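Local structure of acyl-CoA dehydrogenase (Mycobacterium thermoresistibile, 3NF4) at residues 105-110 with 240-245; 259-264 with 337-342; 13-16 with 20-23. The protein probably catalyses the flavin-dependent alpha,beta-dehydrogenation of acyl-CoA thioesters, with a bound FAD as the electron acceptor. All coordinates share one frame; numbering follows the deposited sequence.

Interaction 1. Residues 105-110 with 240-245; sequences SHPLLV and LQIAFS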
ATOM      1  N   SER A 105     -22.516 -30.544  -2.940  1.00 67.84           N
ATOM      2  CA  SER A 105     -22.426 -32.001  -3.103  1.00 69.63           C
ATOM      3  C   SER A 105     -21.227 -32.659  -2.387  1.00 70.43           C
ATOM      4  O   SER A 105     -21.108 -33.882  -2.373  1.00 71.91           O
ATOM      5  CB  SER A 105     -22.489 -32.395  -4.588  1.00 69.62           C
ATOM      6  OG  SER A 105     -21.242 -32.245  -5.234  1.00 67.44           O
ATOM      7  N   HIS A 106     -20.365 -31.855  -1.769  1.00 69.58           N
ATOM      8  CA  HIS A 106     -19.067 -32.363  -1.260  1.00 70.38           C
ATOM      9  C   HIS A 106     -19.119 -33.320  -0.038  1.00 71.75           C
ATOM     10  O   HIS A 106     -18.408 -34.327  -0.031  1.00 72.75           O
ATOM     11  CB  HIS A 106     -18.062 -31.200  -1.052  1.00 68.62           C
ATOM     12  CG  HIS A 106     -16.866 -31.549  -0.213  1.00 68.77           C
ATOM     13  ND1 HIS A 106     -15.621 -31.786  -0.752  1.00 69.76           N
ATOM     14  CD2 HIS A 106     -16.719 -31.663   1.130  1.00 68.88           C
ATOM     15  CE1 HIS A 106     -14.761 -32.045   0.220  1.00 69.92           C
ATOM     16  NE2 HIS A 106     -15.405 -31.984   1.372  1.00 68.60           N
ATOM     17  N   PRO A 107     -19.930 -33.007   0.993  1.00 72.12           N
ATOM     18  CA  PRO A 107     -20.068 -33.938   2.123  1.00 74.17           C
ATOM     19  C   PRO A 107     -20.565 -35.356   1.751  1.00 75.90           C
ATOM     20  O   PRO A 107     -20.090 -36.331   2.324  1.00 77.12           O
ATOM     21  CB  PRO A 107     -21.102 -33.253   3.022  1.00 73.95           C
ATOM     22  CG  PRO A 107     -20.988 -31.856   2.697  1.00 72.71           C
ATOM     23  CD  PRO A 107     -20.707 -31.784   1.228  1.00 71.03           C
ATOM     24  N   LEU A 108     -21.506 -35.466   0.820  1.00 76.05           N
ATOM     25  CA  LEU A 108     -22.036 -36.779   0.441  1.00 78.91           C
ATOM     26  C   LEU A 108     -20.980 -37.580  -0.327  1.00 79.80           C
ATOM     27  O   LEU A 108     -20.795 -38.775  -0.067  1.00 81.29           O
ATOM     28  CB  LEU A 108     -23.341 -36.652  -0.368  1.00 78.65           C
ATOM     29  CG  LEU A 108     -24.046 -37.887  -0.943  1.00 81.95           C
ATOM     30  CD1 LEU A 108     -24.273 -38.987   0.114  1.00 85.20           C
ATOM     31  CD2 LEU A 108     -25.387 -37.522  -1.625  1.00 81.91           C
ATOM     32  N   LEU A 109     -20.279 -36.901  -1.238  1.00 78.71           N
ATOM     33  CA  LEU A 109     -19.283 -37.530  -2.080  1.00 79.49           C
ATOM     34  C   LEU A 109     -18.082 -38.089  -1.314  1.00 80.77           C
ATOM     35  O   LEU A 109     -17.553 -39.138  -1.690  1.00 82.42           O
ATOM     36  CB  LEU A 109     -18.810 -36.561  -3.161  1.00 77.98           C
ATOM     37  CG  LEU A 109     -17.683 -37.078  -4.068  1.00 78.24           C
ATOM     38  CD1 LEU A 109     -18.206 -38.021  -5.154  1.00 79.23           C
ATOM     39  CD2 LEU A 109     -16.895 -35.915  -4.676  1.00 77.30           C
ATOM     40  N   VAL A 110     -17.644 -37.407  -0.253  1.00 80.42           N
ATOM     41  CA  VAL A 110     -16.437 -37.835   0.469  1.00 81.17           C
ATOM     42  C   VAL A 110     -16.734 -38.635   1.751  1.00 83.11           C
ATOM     43  O   VAL A 110     -15.919 -39.458   2.174  1.00 84.04           O
ATOM     44  CB  VAL A 110     -15.448 -36.647   0.729  1.00 79.55           C
ATOM     45  CG1 VAL A 110     -14.295 -37.063   1.641  1.00 80.15           C
ATOM     46  CG2 VAL A 110     -14.900 -36.105  -0.587  1.00 78.08           C
ATOM     47  N   LEU A 240     -17.994 -30.949  12.232  1.00 81.32           N
ATOM     48  CA  LEU A 240     -16.945 -29.930  12.130  1.00 80.08           C
ATOM     49  C   LEU A 240     -15.783 -30.401  11.274  1.00 79.67           C
ATOM     50  O   LEU A 240     -15.160 -29.586  10.586  1.00 78.08           O
ATOM     51  CB  LEU A 240     -16.451 -29.447  13.497  1.00 80.70           C
ATOM     52  CG  LEU A 240     -17.352 -28.486  14.299  1.00 80.81           C
ATOM     53  CD1 LEU A 240     -16.768 -28.241  15.687  1.00 82.36           C
ATOM     54  CD2 LEU A 240     -17.651 -27.151  13.604  1.00 77.96           C
ATOM     55  N   GLN A 241     -15.517 -31.711  11.298  1.00 80.60           N
ATOM     56  CA  GLN A 241     -14.514 -32.318  10.415  1.00 80.04           C
ATOM     57  C   GLN A 241     -14.959 -32.285   8.947  1.00 77.90           C
ATOM     58  O   GLN A 241     -14.139 -32.079   8.040  1.00 76.83           O
ATOM     59  CB  GLN A 241     -14.166 -33.753  10.862  1.00 82.48           C
ATOM     60  CG  GLN A 241     -13.180 -34.510   9.935  1.00 84.34           C
ATOM     61  CD  GLN A 241     -12.999 -35.995  10.295  1.00 90.68           C
ATOM     62  OE1 GLN A 241     -13.763 -36.580  11.086  1.00 93.09           O
ATOM     63  NE2 GLN A 241     -11.985 -36.613   9.697  1.00 91.76           N
ATOM     64  N   ILE A 242     -16.255 -32.482   8.715  1.00 76.79           N
ATOM     65  CA  ILE A 242     -16.799 -32.345   7.365  1.00 74.68           C
ATOM     66  C   ILE A 242     -16.692 -30.894   6.841  1.00 71.75           C
ATOM     67  O   ILE A 242     -16.235 -30.668   5.715  1.00 70.02           O
ATOM     68  CB  ILE A 242     -18.250 -32.860   7.263  1.00 75.33           C
ATOM     69  CG1 ILE A 242     -18.304 -34.355   7.585  1.00 78.23           C
ATOM     70  CG2 ILE A 242     -18.810 -32.613   5.869  1.00 74.08           C
ATOM     71  CD1 ILE A 242     -19.714 -34.979   7.494  1.00 78.56           C
ATOM     72  N   ALA A 243     -17.104 -29.933   7.661  1.00 70.69           N
ATOM     73  CA  ALA A 243     -17.078 -28.525   7.257  1.00 69.37           C
ATOM     74  C   ALA A 243     -15.658 -28.039   7.016  1.00 68.07           C
ATOM     75  O   ALA A 243     -15.424 -27.258   6.103  1.00 66.59           O
ATOM     76  CB  ALA A 243     -17.778 -27.638   8.278  1.00 69.26           C
ATOM     77  N   PHE A 244     -14.723 -28.527   7.831  1.00 69.42           N
ATOM     78  CA  PHE A 244     -13.304 -28.174   7.738  1.00 69.13           C
ATOM     79  C   PHE A 244     -12.695 -28.655   6.426  1.00 68.30           C
ATOM     80  O   PHE A 244     -11.848 -27.952   5.846  1.00 67.33           O
ATOM     81  CB  PHE A 244     -12.525 -28.738   8.938  1.00 71.03           C
ATOM     82  CG  PHE A 244     -11.046 -28.401   8.939  1.00 73.70           C
ATOM     83  CD1 PHE A 244     -10.592 -27.155   9.419  1.00 74.28           C
ATOM     84  CD2 PHE A 244     -10.101 -29.333   8.485  1.00 76.06           C
ATOM     85  CE1 PHE A 244      -9.237 -26.839   9.425  1.00 74.45           C
ATOM     86  CE2 PHE A 244      -8.728 -29.023   8.484  1.00 76.54           C
ATOM     87  CZ  PHE A 244      -8.298 -27.775   8.960  1.00 76.33           C
ATOM     88  N   SER A 245     -13.148 -29.820   5.946  1.00 68.05           N
ATOM     89  CA  SER A 245     -12.565 -30.466   4.763  1.00 67.07           C
ATOM     90  C   SER A 245     -12.970 -29.797   3.472  1.00 65.20           C
ATOM     91  O   SER A 245     -12.321 -29.986   2.457  1.00 65.11           O
ATOM     92  CB  SER A 245     -12.918 -31.971   4.713  1.00 69.57           C
ATOM     93  OG  SER A 245     -14.122 -32.233   4.002  1.00 68.94           O
TER

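Interaction 2. Residues 259-264 with 337-342; sequences TGLAQA and KVTTDA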
ATOM      1  N   THR A 259     -10.939 -13.286  -9.777  1.00 37.82           N
ATOM      2  CA  THR A 259     -10.016 -13.046 -10.918  1.00 37.89           C
ATOM      3  C   THR A 259     -10.806 -12.670 -12.195  1.00 38.80           C
ATOM      4  O   THR A 259     -10.394 -11.786 -12.956  1.00 38.62           O
ATOM      5  CB  THR A 259      -9.064 -14.274 -11.134  1.00 38.37           C
ATOM      6  OG1 THR A 259      -8.302 -14.497  -9.935  1.00 36.71           O
ATOM      7  CG2 THR A 259      -8.083 -14.087 -12.336  1.00 36.85           C
ATOM      8  N   GLY A 260     -11.953 -13.313 -12.414  1.00 39.73           N
ATOM      9  CA  GLY A 260     -12.727 -13.091 -13.657  1.00 40.17           C
ATOM     10  C   GLY A 260     -13.489 -11.775 -13.604  1.00 40.97           C
ATOM     11  O   GLY A 260     -13.662 -11.127 -14.625  1.00 40.82           O
ATOM     12  N   LEU A 261     -13.942 -11.386 -12.401  1.00 40.66           N
ATOM     13  CA  LEU A 261     -14.513 -10.049 -12.172  1.00 40.77           C
ATOM     14  C   LEU A 261     -13.460  -8.945 -12.393  1.00 40.30           C
ATOM     15  O   LEU A 261     -13.751  -7.918 -13.047  1.00 39.61           O
ATOM     16  CB  LEU A 261     -15.083  -9.926 -10.737  1.00 40.88           C
ATOM     17  CG  LEU A 261     -15.705  -8.573 -10.373  1.00 41.29           C
ATOM     18  CD1 LEU A 261     -16.894  -8.142 -11.318  1.00 40.93           C
ATOM     19  CD2 LEU A 261     -16.119  -8.524  -8.893  1.00 40.89           C
ATOM     20  N   ALA A 262     -12.251  -9.139 -11.846  1.00 39.19           N
ATOM     21  CA  ALA A 262     -11.153  -8.208 -12.158  1.00 39.09           C
ATOM     22  C   ALA A 262     -10.817  -8.162 -13.664  1.00 39.37           C
ATOM     23  O   ALA A 262     -10.604  -7.090 -14.203  1.00 39.69           O
ATOM     24  CB  ALA A 262      -9.885  -8.537 -11.355  1.00 38.48           C
ATOM     25  N   GLN A 263     -10.758  -9.315 -14.334  1.00 39.85           N
ATOM     26  CA  GLN A 263     -10.474  -9.340 -15.781  1.00 40.50           C
ATOM     27  C   GLN A 263     -11.552  -8.585 -16.581  1.00 41.18           C
ATOM     28  O   GLN A 263     -11.226  -7.846 -17.519  1.00 42.70           O
ATOM     29  CB  GLN A 263     -10.317 -10.777 -16.296  1.00 40.81           C
ATOM     30  CG  GLN A 263     -10.096 -10.935 -17.816  1.00 42.11           C
ATOM     31  CD  GLN A 263      -8.728 -10.376 -18.292  1.00 42.48           C
ATOM     32  OE1 GLN A 263      -7.658 -10.684 -17.738  1.00 40.47           O
ATOM     33  NE2 GLN A 263      -8.778  -9.561 -19.325  1.00 41.93           N
ATOM     34  N   ALA A 264     -12.820  -8.778 -16.233  1.00 40.77           N
ATOM     35  CA  ALA A 264     -13.915  -8.022 -16.877  1.00 41.52           C
ATOM     36  C   ALA A 264     -13.758  -6.486 -16.743  1.00 40.92           C
ATOM     37  O   ALA A 264     -13.987  -5.748 -17.678  1.00 41.45           O
ATOM     38  CB  ALA A 264     -15.256  -8.454 -16.298  1.00 41.30           C
ATOM     39  N   LYS A 337      -8.978  -3.687  -5.741  1.00 36.17           N
ATOM     40  CA  LYS A 337      -8.088  -2.645  -6.306  1.00 36.74           C
ATOM     41  C   LYS A 337      -8.307  -2.358  -7.807  1.00 35.79           C
ATOM     42  O   LYS A 337      -8.291  -1.195  -8.214  1.00 36.24           O
ATOM     43  CB  LYS A 337      -6.616  -3.012  -6.049  1.00 37.61           C
ATOM     44  CG  LYS A 337      -5.602  -1.969  -6.476  1.00 42.05           C
ATOM     45  CD  LYS A 337      -4.248  -2.630  -6.832  1.00 49.08           C
ATOM     46  CE  LYS A 337      -3.233  -1.608  -7.433  1.00 52.64           C
ATOM     47  NZ  LYS A 337      -1.797  -2.065  -7.298  1.00 56.15           N
ATOM     48  N   VAL A 338      -8.478  -3.404  -8.625  1.00 34.43           N
ATOM     49  CA  VAL A 338      -8.688  -3.244 -10.082  1.00 33.67           C
ATOM     50  C   VAL A 338     -10.055  -2.610 -10.414  1.00 34.26           C
ATOM     51  O   VAL A 338     -10.145  -1.768 -11.301  1.00 33.98           O
ATOM     52  CB  VAL A 338      -8.509  -4.602 -10.827  1.00 34.31           C
ATOM     53  CG1 VAL A 338      -8.958  -4.540 -12.251  1.00 32.65           C
ATOM     54  CG2 VAL A 338      -7.015  -5.120 -10.717  1.00 33.09           C
ATOM     55  N   THR A 339     -11.116  -2.990  -9.697  1.00 33.99           N
ATOM     56  CA  THR A 339     -12.447  -2.437 -10.008  1.00 33.97           C
ATOM     57  C   THR A 339     -12.524  -0.952  -9.626  1.00 35.13           C
ATOM     58  O   THR A 339     -13.163  -0.160 -10.354  1.00 36.08           O
ATOM     59  CB  THR A 339     -13.584  -3.207  -9.314  1.00 34.10           C
ATOM     60  OG1 THR A 339     -13.288  -3.352  -7.916  1.00 32.80           O
ATOM     61  CG2 THR A 339     -13.805  -4.597  -9.928  1.00 32.70           C
ATOM     62  N   THR A 340     -11.884  -0.590  -8.495  1.00 34.40           N
ATOM     63  CA  THR A 340     -11.771   0.788  -8.006  1.00 34.91           C
ATOM     64  C   THR A 340     -10.974   1.730  -8.946  1.00 34.87           C
ATOM     65  O   THR A 340     -11.361   2.887  -9.157  1.00 33.82           O
ATOM     66  CB  THR A 340     -11.114   0.846  -6.579  1.00 35.40           C
ATOM     67  OG1 THR A 340     -11.990   0.206  -5.632  1.00 36.91           O
ATOM     68  CG2 THR A 340     -10.860   2.311  -6.135  1.00 33.93           C
ATOM     69  N   ASP A 341      -9.856   1.231  -9.466  1.00 34.47           N
ATOM     70  CA  ASP A 341      -9.078   1.924 -10.504  1.00 34.69           C
ATOM     71  C   ASP A 341      -9.756   1.922 -11.908  1.00 34.99           C
ATOM     72  O   ASP A 341      -9.497   2.813 -12.713  1.00 35.81           O
ATOM     73  CB  ASP A 341      -7.671   1.296 -10.604  1.00 35.28           C
ATOM     74  CG  ASP A 341      -6.780   1.606  -9.381  1.00 37.24           C
ATOM     75  OD1 ASP A 341      -7.032   2.579  -8.635  1.00 40.54           O
ATOM     76  OD2 ASP A 341      -5.816   0.860  -9.151  1.00 43.82           O
ATOM     77  N   ALA A 342     -10.615   0.949 -12.202  1.00 33.86           N
ATOM     78  CA  ALA A 342     -11.316   0.975 -13.472  1.00 35.34           C
ATOM     79  C   ALA A 342     -12.355   2.134 -13.571  1.00 36.73           C
ATOM     80  O   ALA A 342     -12.550   2.680 -14.666  1.00 37.72           O
ATOM     81  CB  ALA A 342     -11.926  -0.406 -13.852  1.00 34.67           C
TER

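Interaction 3. Residues 13-16 with 20-23; sequences RLLP and AAEL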
ATOM      1  N   ARG A  13      -4.683 -18.804 -22.508  1.00 61.81           N
ATOM      2  CA  ARG A  13      -4.676 -19.746 -21.383  1.00 60.24           C
ATOM      3  C   ARG A  13      -3.690 -20.921 -21.497  1.00 60.87           C
ATOM      4  O   ARG A  13      -3.514 -21.498 -22.565  1.00 61.37           O
ATOM      5  CB  ARG A  13      -6.107 -20.274 -21.124  1.00 59.75           C
ATOM      6  CG  ARG A  13      -7.106 -19.192 -20.680  1.00 56.97           C
ATOM      7  CD  ARG A  13      -8.340 -19.755 -19.994  1.00 53.64           C
ATOM      8  NE  ARG A  13      -9.289 -18.695 -19.644  1.00 51.17           N
ATOM      9  CZ  ARG A  13      -9.235 -17.966 -18.521  1.00 50.33           C
ATOM     10  NH1 ARG A  13      -8.289 -18.189 -17.599  1.00 47.03           N
ATOM     11  NH2 ARG A  13     -10.134 -17.004 -18.315  1.00 46.95           N
ATOM     12  N   LEU A  14      -3.078 -21.298 -20.381  1.00 60.70           N
ATOM     13  CA  LEU A  14      -2.292 -22.530 -20.334  1.00 62.31           C
ATOM     14  C   LEU A  14      -3.173 -23.729 -19.926  1.00 63.55           C
ATOM     15  O   LEU A  14      -3.667 -23.793 -18.791  1.00 63.19           O
ATOM     16  CB  LEU A  14      -1.110 -22.385 -19.372  1.00 61.54           C
ATOM     17  CG  LEU A  14       0.138 -21.608 -19.785  1.00 61.79           C
ATOM     18  CD1 LEU A  14       0.897 -21.136 -18.527  1.00 61.99           C
ATOM     19  CD2 LEU A  14       1.049 -22.456 -20.623  1.00 61.43           C
ATOM     20  N   LEU A  15      -3.354 -24.667 -20.855  1.00 65.24           N
ATOM     21  CA  LEU A  15      -4.288 -25.786 -20.697  1.00 66.97           C
ATOM     22  C   LEU A  15      -3.614 -27.123 -21.047  1.00 68.95           C
ATOM     23  O   LEU A  15      -2.777 -27.160 -21.949  1.00 69.35           O
ATOM     24  CB  LEU A  15      -5.529 -25.568 -21.586  1.00 66.90           C
ATOM     25  CG  LEU A  15      -6.448 -24.380 -21.246  1.00 65.91           C
ATOM     26  CD1 LEU A  15      -7.310 -23.979 -22.427  1.00 65.26           C
ATOM     27  CD2 LEU A  15      -7.311 -24.612 -19.986  1.00 63.57           C
ATOM     28  N   PRO A  16      -3.993 -28.225 -20.354  1.00 70.27           N
ATOM     29  CA  PRO A  16      -3.295 -29.529 -20.477  1.00 71.86           C
ATOM     30  C   PRO A  16      -3.562 -30.342 -21.763  1.00 73.76           C
ATOM     31  O   PRO A  16      -2.890 -31.353 -21.986  1.00 75.21           O
ATOM     32  CB  PRO A  16      -3.783 -30.324 -19.251  1.00 71.88           C
ATOM     33  CG  PRO A  16      -4.675 -29.368 -18.463  1.00 71.07           C
ATOM     34  CD  PRO A  16      -5.117 -28.304 -19.409  1.00 69.77           C
ATOM     35  N   ALA A  20      -9.420 -29.686 -23.479  1.00 73.17           N
ATOM     36  CA  ALA A  20      -9.668 -28.616 -22.525  1.00 70.93           C
ATOM     37  C   ALA A  20      -9.864 -27.275 -23.240  1.00 69.81           C
ATOM     38  O   ALA A  20     -10.745 -26.508 -22.861  1.00 68.75           O
ATOM     39  CB  ALA A  20      -8.553 -28.548 -21.477  1.00 69.57           C
ATOM     40  N   ALA A  21      -9.084 -27.028 -24.295  1.00 69.60           N
ATOM     41  CA  ALA A  21      -9.200 -25.803 -25.088  1.00 69.31           C
ATOM     42  C   ALA A  21     -10.581 -25.628 -25.710  1.00 70.26           C
ATOM     43  O   ALA A  21     -11.117 -24.501 -25.739  1.00 70.26           O
ATOM     44  CB  ALA A  21      -8.124 -25.739 -26.168  1.00 69.57           C
ATOM     45  N   GLU A  22     -11.155 -26.732 -26.201  1.00 70.82           N
ATOM     46  CA  GLU A  22     -12.501 -26.721 -26.779  1.00 70.72           C
ATOM     47  C   GLU A  22     -13.594 -26.528 -25.711  1.00 69.13           C
ATOM     48  O   GLU A  22     -14.638 -25.933 -25.986  1.00 69.23           O
ATOM     49  CB  GLU A  22     -12.759 -27.999 -27.608  1.00 72.70           C
ATOM     50  N   LEU A  23     -13.353 -27.031 -24.502  1.00 67.63           N
ATOM     51  CA  LEU A  23     -14.300 -26.862 -23.392  1.00 66.61           C
ATOM     52  C   LEU A  23     -14.360 -25.390 -22.964  1.00 64.80           C
ATOM     53  O   LEU A  23     -15.420 -24.865 -22.628  1.00 63.53           O
ATOM     54  CB  LEU A  23     -13.933 -27.769 -22.205  1.00 66.34           C
ATOM     55  CG  LEU A  23     -14.711 -27.580 -20.891  1.00 65.68           C
ATOM     56  CD1 LEU A  23     -16.200 -27.973 -21.073  1.00 66.87           C
ATOM     57  CD2 LEU A  23     -14.085 -28.330 -19.742  1.00 63.58           C
TER

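Interaction 1. Residues 105-110 with 240-245
Pro-107 and Ile-242 have the CA atoms nearest each other across two helical turns, 6.4 Å apart. Segment 105-110 enters its helix at His-106, and segment 240-245 is helical from a residue before Leu-240. Proline suits the first turn of a helix, where its missing N-H costs no backbone hydrogen bond. The two turns run across rather than along each other, and only about 167 Å² is buried, both sides summed.

Two side-chain pairs carry the contact. The apolar one joins CB of Pro-107 to CG2 of Ile-242 at 3.7 Å, with the proline CG scarcely farther from the same methyl; the two side chains cross at about a right angle. The touching branch of Ile-242, CG2, is anti to the backbone N (CG1 at chi1 -62°). Beside this patch, NE2 of His-106 and OG of Ser-245 are hydrogen-bonded at 2.9 Å. The bond is nearly straight, 173°, and the hydroxyl lies at the ring edge, in the imidazole plane. CG of His-106 stands anti to the backbone N (chi1 165°), which carries the ring across to the serine.

Phe-111 touches His-106, Ile-242 and Ser-245, whereas Cys-191 of strand 189-195 touches Pro-107 and Ile-242. N-terminal, middle and C-terminal regions therefore meet here. The serine OG also lies 3.1 Å from O of its own Ile-242. The near-straight imidazole-hydroxyl bond is well directed, yet either NE2 of His-106 or OG of Ser-245 could be its donor; if the ring donates, the serine proton could go to O of Ile-242.

Interaction 2. Residues 259-264 with 337-342
Val-338 presses its CG1 methyl against the turn carrying Ala-262, 3.6 Å from the backbone O and 4.2 Å from CB of that alanine. One methyl thus spans the carbonyl and the short side chain in simple van der Waals contact. CG1 is the branch anti to the valine backbone N (chi1 169°), and the CA-CB bond of Val-338 is directed at the opposing helix. The second pair is looser: CG of Leu-261 lies 4.4 Å from CG2 of Thr-339. The CA-CB bond of Leu-261 does not point at the other helix, yet the end of the side chain comes nearer to the threonine methyl.

The small side chain of Ala-262 is consistent with so close an approach, its CA 5.9 Å from that of Val-338. All four touching residues are buried, and the total buried between the segments is about 144 Å². The hydroxyl of Thr-339 is satisfied within its own helix by O of Ala-335, which leaves the methyl to serve the interface.

Farther out, helix 357-367 backs the contact, with Tyr-360 and Glu-363 against Leu-261 and Ala-364 against Thr-339. Ala-342 continues the seam onto Ala-265 and Ala-269, one and two turns after Ala-262 on helix 247-274. Beyond the seam, O of Thr-340 accepts a hydrogen bond from NZ of Lys-365 of a second subunit.

The CA traces of both segments advance in the same N-to-C direction. Two long helices so aligned, joined in sequence through helix 289-315, belong to the helical bundle of the acyl-CoA dehydrogenase C-terminal domain.

Interaction 3. Residues 13-16 with 20-23
Leu-15 and Pro-16 form a shallow notch that receives the methyl of Ala-20, the chain having turned back on itself within a few residues. The methyl is the bump: its CB lies 4.0 Å from CD of Pro-16 and 4.2 Å from CB of Leu-15, so the proline ring and the base of the leucine form the two walls. The CA atoms of Leu-15 and Ala-20, 6.3 Å apart, mark the closest approach of the two backbones by that measure.

Leucine supplies the reciprocal bump. Its CD1 rests on the backbone of Ala-21, 3.7 Å from CA, with the alanine N at 4.0 Å and CB at 4.2 Å. The surface it rests on is formed by the backbone and CB of Ala-21. With chi1 -66° and chi2 160°, CB of Leu-15 stays by Ala-20 while CD1 reaches Ala-21. The side-chain contacts are apolar, carbon against carbon, and about 137 Å² is buried in all.

Helix 77-88 closes another flank: Val-79 touches both Pro-16 and Ala-20, and Glu-78 also meets the proline. Just upstream, Arg-13 forms salt bridges with Glu-85 and Glu-86 of that helix, while its backbone O accepts a hydrogen bond from Arg-318 of a third subunit.

N of Ala-20 is weakly hydrogen-bonded to OG of Ser-17, the residue directly before the helix. Together these features describe an N-terminal arm folded against the first turn of helix 18-35, part of the helical N-terminal region of the acyl-CoA dehydrogenase fold.

Overall arrangement
From the N terminus, interaction 3 comes first and closes the shortest loop, three residues at the start of helix 18-35. Interaction 1 opens later and spans 129 residues, including the strands of the middle domain, so that helix 106-111 meets helix 239-245 as the chain re-enters helical structure. Helix 247-274 follows at once and opens interaction 2, whose 72 intervening residues are largely helical. The three loops lie in series; none nests in or crosses another. Interactions 1 and 2 sit on opposite sides of the chain's centre, their centres 32 Å apart, whereas interactions 2 and 3 approach to about 6 Å between nearest atoms without touching.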